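Local coordinates for protein 4-oxalmesaconate hydratase (Pseudomonas putida, PDB 5CGZ) that catalyses the hydration of the enol form of oxalomesaconate to 4-carboxy-4-hydroxy-2-oxoadipate, the third step of gallate degradation, with one zinc ion per subunit, at residues A46-W49 with R50-E53; A57-K60 with D61-E65; A190-E193 with H194-E197. All blocks are in the same frame, centred on the assembly; numbering follows the deposited sequence.

Contact 1 of 3, residues A46-W49 with R50-E53; sequences AKLW and RKGE
Arg-50 doubles back over the single turn of helix 46-50 and lays its guanidinium against the methyl of Ala-46, four residues earlier. The Ala-46 CB sits over one face of that flat group, offset toward its rim, 3.9 Å from NH2 of Arg-50. An extended chain from CG to NE carries the group there, passing the Ala-46 carbonyl on the way. On another side of the turn Leu-48 and Lys-51 meet, CD2 of the leucine lying 4.1 Å from CD of the lysine.

The backbone bonds change spacing along the turn. The amide N of Arg-50 reaches Ala-46 O at 3.0 Å, the i-to-i+4 spacing, and adds only a weak, longer bond to Lys-47 O. One residue on, Lys-51 N turns instead to Leu-48 O at 3.0 Å, three positions back.

The polar ends find partners outside the turn. NH2 of Arg-50 forms a salt bridge with Glu-140 of a second subunit, and Trp-49 NE1 donates a hydrogen bond to Glu-41 O within the chain. Lys-47 NZ and Arg-50 NH1, like charges, are 4.5 Å apart. The whole is a single-turn helix, passing from i-to-i+4 to i-to-i+3 bonding, at a subunit interface of the hexamer.

Contact 2 of 3, residues A57-K60 with D61-E65; sequences AKVK and DARRE
Val-59 overlaps Arg-63 one turn further along, the two side chains lying side by side and pointing the same way. The touching branch is CG1 of the valine, anti to its backbone N (chi1 177°), which comes 4.0 Å from CG of the arginine. Beyond CG the arginine chain bends twice, and the guanidinium at its end is shared out: NE forms a salt bridge with Glu-66 and NH1 is hydrogen-bonded to Ser-45 OG. Both residues are buried, with Leu-48 of the preceding short helix packed against them.

Four successive i-to-i+4 backbone bonds link the two halves and mark regular alpha-helix, here the first half of helix 56-74 in the Rossmann-like PIG-L fold. The straightest joins Arg-63 N to Val-59 O at 2.9 Å, with an N-H...O angle of 172°. Its neighbour, from Arg-64 N to Lys-60 O, is 2.8 Å long.

The Lys-60 carbonyl oxygen has a second neighbour, for the Arg-64 guanidinium folds back so that this oxygen lies over one of its faces, 4.0 Å from NH1 of Arg-64. A bend at chi3 (-63°) swings the group round to Asp-61. There NH1 of Arg-64 makes a salt bridge of 2.7 Å with Asp-61 OD1, in which OD1 offers its anti lone pair, the one away from OD2. OD1 meets the guanidinium edge in its plane, but the carboxylate itself is turned well out of that plane. Lys-60 itself extends straight beyond CG toward Asp-82, with which its NZ forms a salt bridge.

Contact 3 of 3, residues A190-E193 with H194-E197; sequences AGQE and HLWE
Gln-192 O is gripped by two successive amides, receiving a sound bond of 3.0 Å from Trp-196 N and a weak one from Leu-195 N. Gln-192 is the N-cap residue of helix 193-212, so its carbonyl accepts the first i-to-i+4 bond of that helix. The next follows from Glu-197 N to Glu-193 O, also 3.0 Å.

At this start the Trp-196 indole lies flat against the chain that leads into the helix. Glu-193 CA makes a CH-pi contact over the five-membered ring, 3.6 Å from its centroid and 15° off the normal. CG of Glu-193 lies over the six-membered ring, 3.8 Å from Trp-196 CZ3, and a bend at chi2 (79°) lays the carboxylate along it, tilted 29° to the indole. NE1 of the tryptophan is hydrogen-bonded to Met-189 O, which ties the loop to the first turn, and Tyr-183 and Ile-186 of helix 179-186 also touch the Trp-196 side chain. A leucine in place of Trp-196 would probably strip Glu-193 of its stacking surface and leave Met-189 O without this donor.

Leu-195 CD1 lies 3.8 Å from Gln-192 OE1, and a water accepts a hydrogen bond of 3.2 Å from His-194 N.

In the fold
The three contacts come from three helices: a one-turn helix and the loop after it, the body of helix 56-74 and the start of helix 193-212. Contacts 1 and 3 lie at the surface, whereas contact 2 alone includes buried residues. Contacts 1 and 2 belong to consecutive helices that pack together: Leu-48 CD1 touches Ala-62 CB, Trp-49 rests on Val-59, and Lys-58 NZ probably donates a hydrogen bond to Glu-53 O. Contact 3 meets contact 2 where Gln-192 approaches Arg-63. Chemistry differs accordingly: contact 1 sends a charge to a neighbouring subunit, contact 2 pairs its charges within the chain, and contact 3 combines a CH-pi contact, a carboxylate stacked on an indole and an N-cap.

Contact 1 of 3, residues A46-W49 with R50-E53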
# COMPACT_ATOMS: atom_id res chain seq x y z
N ALA A 46 -11.99 18.06 -27.93
CA ALA A 46 -13.33 17.69 -28.37
C ALA A 46 -14.09 18.83 -29.05
O ALA A 46 -14.72 18.63 -30.09
CB ALA A 46 -14.13 17.15 -27.19
N LYS A 47 -14.03 20.03 -28.47
CA LYS A 47 -14.72 21.18 -29.03
C LYS A 47 -14.33 21.41 -30.48
O LYS A 47 -15.18 21.64 -31.33
CB LYS A 47 -14.44 22.43 -28.21
CG LYS A 47 -15.21 22.52 -26.90
CD LYS A 47 -16.68 22.84 -27.14
CE LYS A 47 -17.30 23.53 -25.92
NZ LYS A 47 -17.28 22.66 -24.71
N LEU A 48 -13.03 21.34 -30.75
CA LEU A 48 -12.55 21.55 -32.12
C LEU A 48 -13.04 20.44 -33.05
O LEU A 48 -13.47 20.73 -34.17
CB LEU A 48 -11.03 21.65 -32.15
CG LEU A 48 -10.51 22.94 -31.52
CD1 LEU A 48 -9.00 23.04 -31.60
CD2 LEU A 48 -11.16 24.14 -32.21
N TRP A 49 -12.99 19.19 -32.61
CA TRP A 49 -13.40 18.09 -33.48
C TRP A 49 -14.89 18.15 -33.81
O TRP A 49 -15.33 17.59 -34.81
CB TRP A 49 -13.05 16.74 -32.85
CG TRP A 49 -11.58 16.47 -32.93
CD1 TRP A 49 -10.68 16.46 -31.90
CD2 TRP A 49 -10.83 16.22 -34.12
NE1 TRP A 49 -9.42 16.20 -32.38
CE2 TRP A 49 -9.48 16.05 -33.74
CE3 TRP A 49 -11.16 16.12 -35.48
CZ2 TRP A 49 -8.47 15.79 -34.67
CZ3 TRP A 49 -10.16 15.86 -36.40
CH2 TRP A 49 -8.83 15.69 -35.99
N ARG A 50 -15.66 18.85 -32.98
CA ARG A 50 -17.09 19.01 -33.22
C ARG A 50 -17.40 20.07 -34.28
O ARG A 50 -18.50 20.10 -34.83
CB ARG A 50 -17.79 19.34 -31.91
CG ARG A 50 -17.84 18.17 -30.95
CD ARG A 50 -18.25 18.60 -29.56
NE ARG A 50 -18.04 17.53 -28.58
CZ ARG A 50 -18.20 17.70 -27.28
NH1 ARG A 50 -18.56 18.88 -26.80
NH2 ARG A 50 -17.98 16.69 -26.44
N LYS A 51 -16.43 20.93 -34.59
CA LYS A 51 -16.56 21.82 -35.74
C LYS A 51 -16.40 21.01 -37.02
O LYS A 51 -15.90 19.88 -37.00
CB LYS A 51 -15.51 22.94 -35.69
CG LYS A 51 -15.63 23.88 -34.50
CD LYS A 51 -14.49 24.90 -34.53
CE LYS A 51 -14.78 26.13 -33.67
NZ LYS A 51 -14.96 25.80 -32.22
N GLY A 52 -16.81 21.58 -38.14
CA GLY A 52 -16.70 20.88 -39.40
C GLY A 52 -15.33 20.99 -40.03
O GLY A 52 -14.61 21.97 -39.82
N GLU A 53 -14.96 19.97 -40.80
CA GLU A 53 -13.73 19.98 -41.58
C GLU A 53 -12.50 20.17 -40.70
O GLU A 53 -11.59 20.92 -41.05
CB GLU A 53 -13.78 21.08 -42.64
CG GLU A 53 -15.01 21.03 -43.54
CD GLU A 53 -15.26 22.35 -44.27
OE1 GLU A 53 -16.31 22.97 -44.01
OE2 GLU A 53 -14.40 22.75 -45.08

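Contact 2 of 3, residues A57-K60 with D61-E65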
# COMPACT_ATOMS: atom_id res chain seq x y z
N ALA A 57 -3.80 18.80 -37.96
CA ALA A 57 -2.93 19.95 -38.19
C ALA A 57 -3.61 21.22 -37.70
O ALA A 57 -2.97 22.06 -37.06
CB ALA A 57 -2.55 20.07 -39.67
N LYS A 58 -4.90 21.35 -37.99
CA LYS A 58 -5.63 22.53 -37.54
C LYS A 58 -5.74 22.55 -36.02
O LYS A 58 -5.62 23.60 -35.39
CB LYS A 58 -7.02 22.58 -38.16
CG LYS A 58 -7.07 22.90 -39.66
CD LYS A 58 -8.50 23.27 -40.05
CE LYS A 58 -8.84 22.96 -41.49
NZ LYS A 58 -10.28 23.26 -41.74
N VAL A 59 -5.98 21.38 -35.42
CA VAL A 59 -6.09 21.31 -33.97
C VAL A 59 -4.76 21.71 -33.32
O VAL A 59 -4.73 22.54 -32.41
CB VAL A 59 -6.51 19.92 -33.48
CG1 VAL A 59 -6.53 19.87 -31.95
CG2 VAL A 59 -7.88 19.58 -34.03
N LYS A 60 -3.67 21.14 -33.83
CA LYS A 60 -2.35 21.45 -33.30
C LYS A 60 -2.05 22.96 -33.36
O LYS A 60 -1.48 23.52 -32.42
CB LYS A 60 -1.26 20.68 -34.05
CG LYS A 60 -1.28 19.16 -33.85
CD LYS A 60 -0.09 18.52 -34.58
CE LYS A 60 -0.18 17.01 -34.61
NZ LYS A 60 1.04 16.43 -35.22
N ASP A 61 -2.44 23.60 -34.46
CA ASP A 61 -2.22 25.04 -34.60
C ASP A 61 -2.95 25.80 -33.52
O ASP A 61 -2.39 26.70 -32.88
CB ASP A 61 -2.66 25.55 -35.98
CG ASP A 61 -1.72 25.13 -37.09
OD1 ASP A 61 -0.55 24.77 -36.80
OD2 ASP A 61 -2.15 25.15 -38.27
N ALA A 62 -4.22 25.46 -33.31
CA ALA A 62 -5.01 26.13 -32.28
C ALA A 62 -4.41 25.89 -30.89
O ALA A 62 -4.24 26.83 -30.10
CB ALA A 62 -6.46 25.65 -32.34
N ARG A 63 -4.06 24.64 -30.59
CA ARG A 63 -3.46 24.30 -29.30
C ARG A 63 -2.12 25.02 -29.08
O ARG A 63 -1.84 25.51 -27.99
CB ARG A 63 -3.26 22.79 -29.18
CG ARG A 63 -4.54 21.98 -29.16
CD ARG A 63 -5.21 22.02 -27.79
NE ARG A 63 -6.17 23.11 -27.66
CZ ARG A 63 -7.47 23.00 -27.90
NH1 ARG A 63 -7.99 21.85 -28.31
NH2 ARG A 63 -8.27 24.05 -27.74
N ARG A 64 -1.29 25.06 -30.13
CA ARG A 64 0.02 25.72 -30.06
C ARG A 64 -0.13 27.20 -29.70
O ARG A 64 0.59 27.73 -28.86
CB ARG A 64 0.78 25.57 -31.39
CG ARG A 64 2.24 26.07 -31.36
CD ARG A 64 2.90 26.03 -32.77
NE ARG A 64 3.03 24.68 -33.34
CZ ARG A 64 2.29 24.19 -34.34
NH1 ARG A 64 1.35 24.94 -34.91
NH2 ARG A 64 2.49 22.95 -34.79
N GLU A 65 -1.09 27.87 -30.34
CA GLU A 65 -1.26 29.30 -30.12
C GLU A 65 -1.75 29.57 -28.69
O GLU A 65 -1.32 30.52 -28.05
CB GLU A 65 -2.23 29.89 -31.14
CG GLU A 65 -1.91 31.32 -31.53
CD GLU A 65 -0.56 31.45 -32.24
OE1 GLU A 65 0.05 32.54 -32.18
OE2 GLU A 65 -0.11 30.46 -32.86

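Contact 3 of 3, residues A190-E193 with H194-E197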
# COMPACT_ATOMS: atom_id res chain seq x y z
N ALA A 190 -9.43 28.32 -24.70
CA ALA A 190 -10.69 28.69 -25.35
C ALA A 190 -11.74 27.59 -25.31
O ALA A 190 -11.47 26.43 -25.63
CB ALA A 190 -10.42 29.10 -26.79
N GLY A 191 -12.96 27.99 -24.93
CA GLY A 191 -14.11 27.10 -24.94
C GLY A 191 -14.17 26.08 -23.81
O GLY A 191 -15.02 25.19 -23.82
N GLN A 192 -13.29 26.21 -22.82
CA GLN A 192 -13.22 25.20 -21.76
C GLN A 192 -13.58 25.77 -20.39
O GLN A 192 -13.00 25.39 -19.36
CB GLN A 192 -11.83 24.56 -21.76
CG GLN A 192 -11.49 23.99 -23.14
CD GLN A 192 -10.14 23.29 -23.20
OE1 GLN A 192 -9.91 22.28 -22.52
NE2 GLN A 192 -9.24 23.80 -24.05
N GLU A 193 -14.58 26.65 -20.38
CA GLU A 193 -15.06 27.32 -19.17
C GLU A 193 -15.37 26.39 -17.99
O GLU A 193 -15.15 26.77 -16.84
CB GLU A 193 -16.32 28.13 -19.51
CG GLU A 193 -16.07 29.41 -20.32
CD GLU A 193 -15.87 29.16 -21.82
OE1 GLU A 193 -15.80 27.98 -22.25
OE2 GLU A 193 -15.78 30.15 -22.57
N HIS A 194 -15.88 25.18 -18.25
CA HIS A 194 -16.15 24.23 -17.18
C HIS A 194 -14.87 23.84 -16.46
O HIS A 194 -14.86 23.69 -15.24
CB HIS A 194 -16.85 22.97 -17.70
CG HIS A 194 -18.31 23.18 -18.02
ND1 HIS A 194 -19.08 22.22 -18.63
CD2 HIS A 194 -19.11 24.25 -17.80
CE1 HIS A 194 -20.31 22.68 -18.78
NE2 HIS A 194 -20.36 23.91 -18.29
N LEU A 195 -13.79 23.68 -17.23
CA LEU A 195 -12.50 23.40 -16.64
C LEU A 195 -11.91 24.63 -15.94
O LEU A 195 -11.20 24.49 -14.95
CB LEU A 195 -11.52 22.86 -17.69
CG LEU A 195 -11.82 21.44 -18.16
CD1 LEU A 195 -10.70 20.94 -19.07
CD2 LEU A 195 -12.04 20.49 -16.98
N TRP A 196 -12.21 25.84 -16.45
CA TRP A 196 -11.79 27.06 -15.76
C TRP A 196 -12.32 27.01 -14.34
O TRP A 196 -11.60 27.29 -13.38
CB TRP A 196 -12.31 28.33 -16.43
CG TRP A 196 -11.96 28.55 -17.86
CD1 TRP A 196 -11.24 27.72 -18.67
CD2 TRP A 196 -12.33 29.68 -18.66
NE1 TRP A 196 -11.14 28.27 -19.94
CE2 TRP A 196 -11.80 29.47 -19.95
CE3 TRP A 196 -13.07 30.84 -18.41
CZ2 TRP A 196 -11.98 30.39 -20.99
CZ3 TRP A 196 -13.24 31.76 -19.44
CH2 TRP A 196 -12.70 31.52 -20.71
N GLU A 197 -13.60 26.68 -14.23
CA GLU A 197 -14.30 26.63 -12.96
C GLU A 197 -13.80 25.49 -12.08
O GLU A 197 -13.64 25.66 -10.88
CB GLU A 197 -15.81 26.48 -13.18
CG GLU A 197 -16.45 27.73 -13.75
CD GLU A 197 -17.67 27.43 -14.62
OE1 GLU A 197 -18.27 26.34 -14.49
OE2 GLU A 197 -18.02 28.30 -15.45
O HOH W 1 -16.70 23.96 -21.07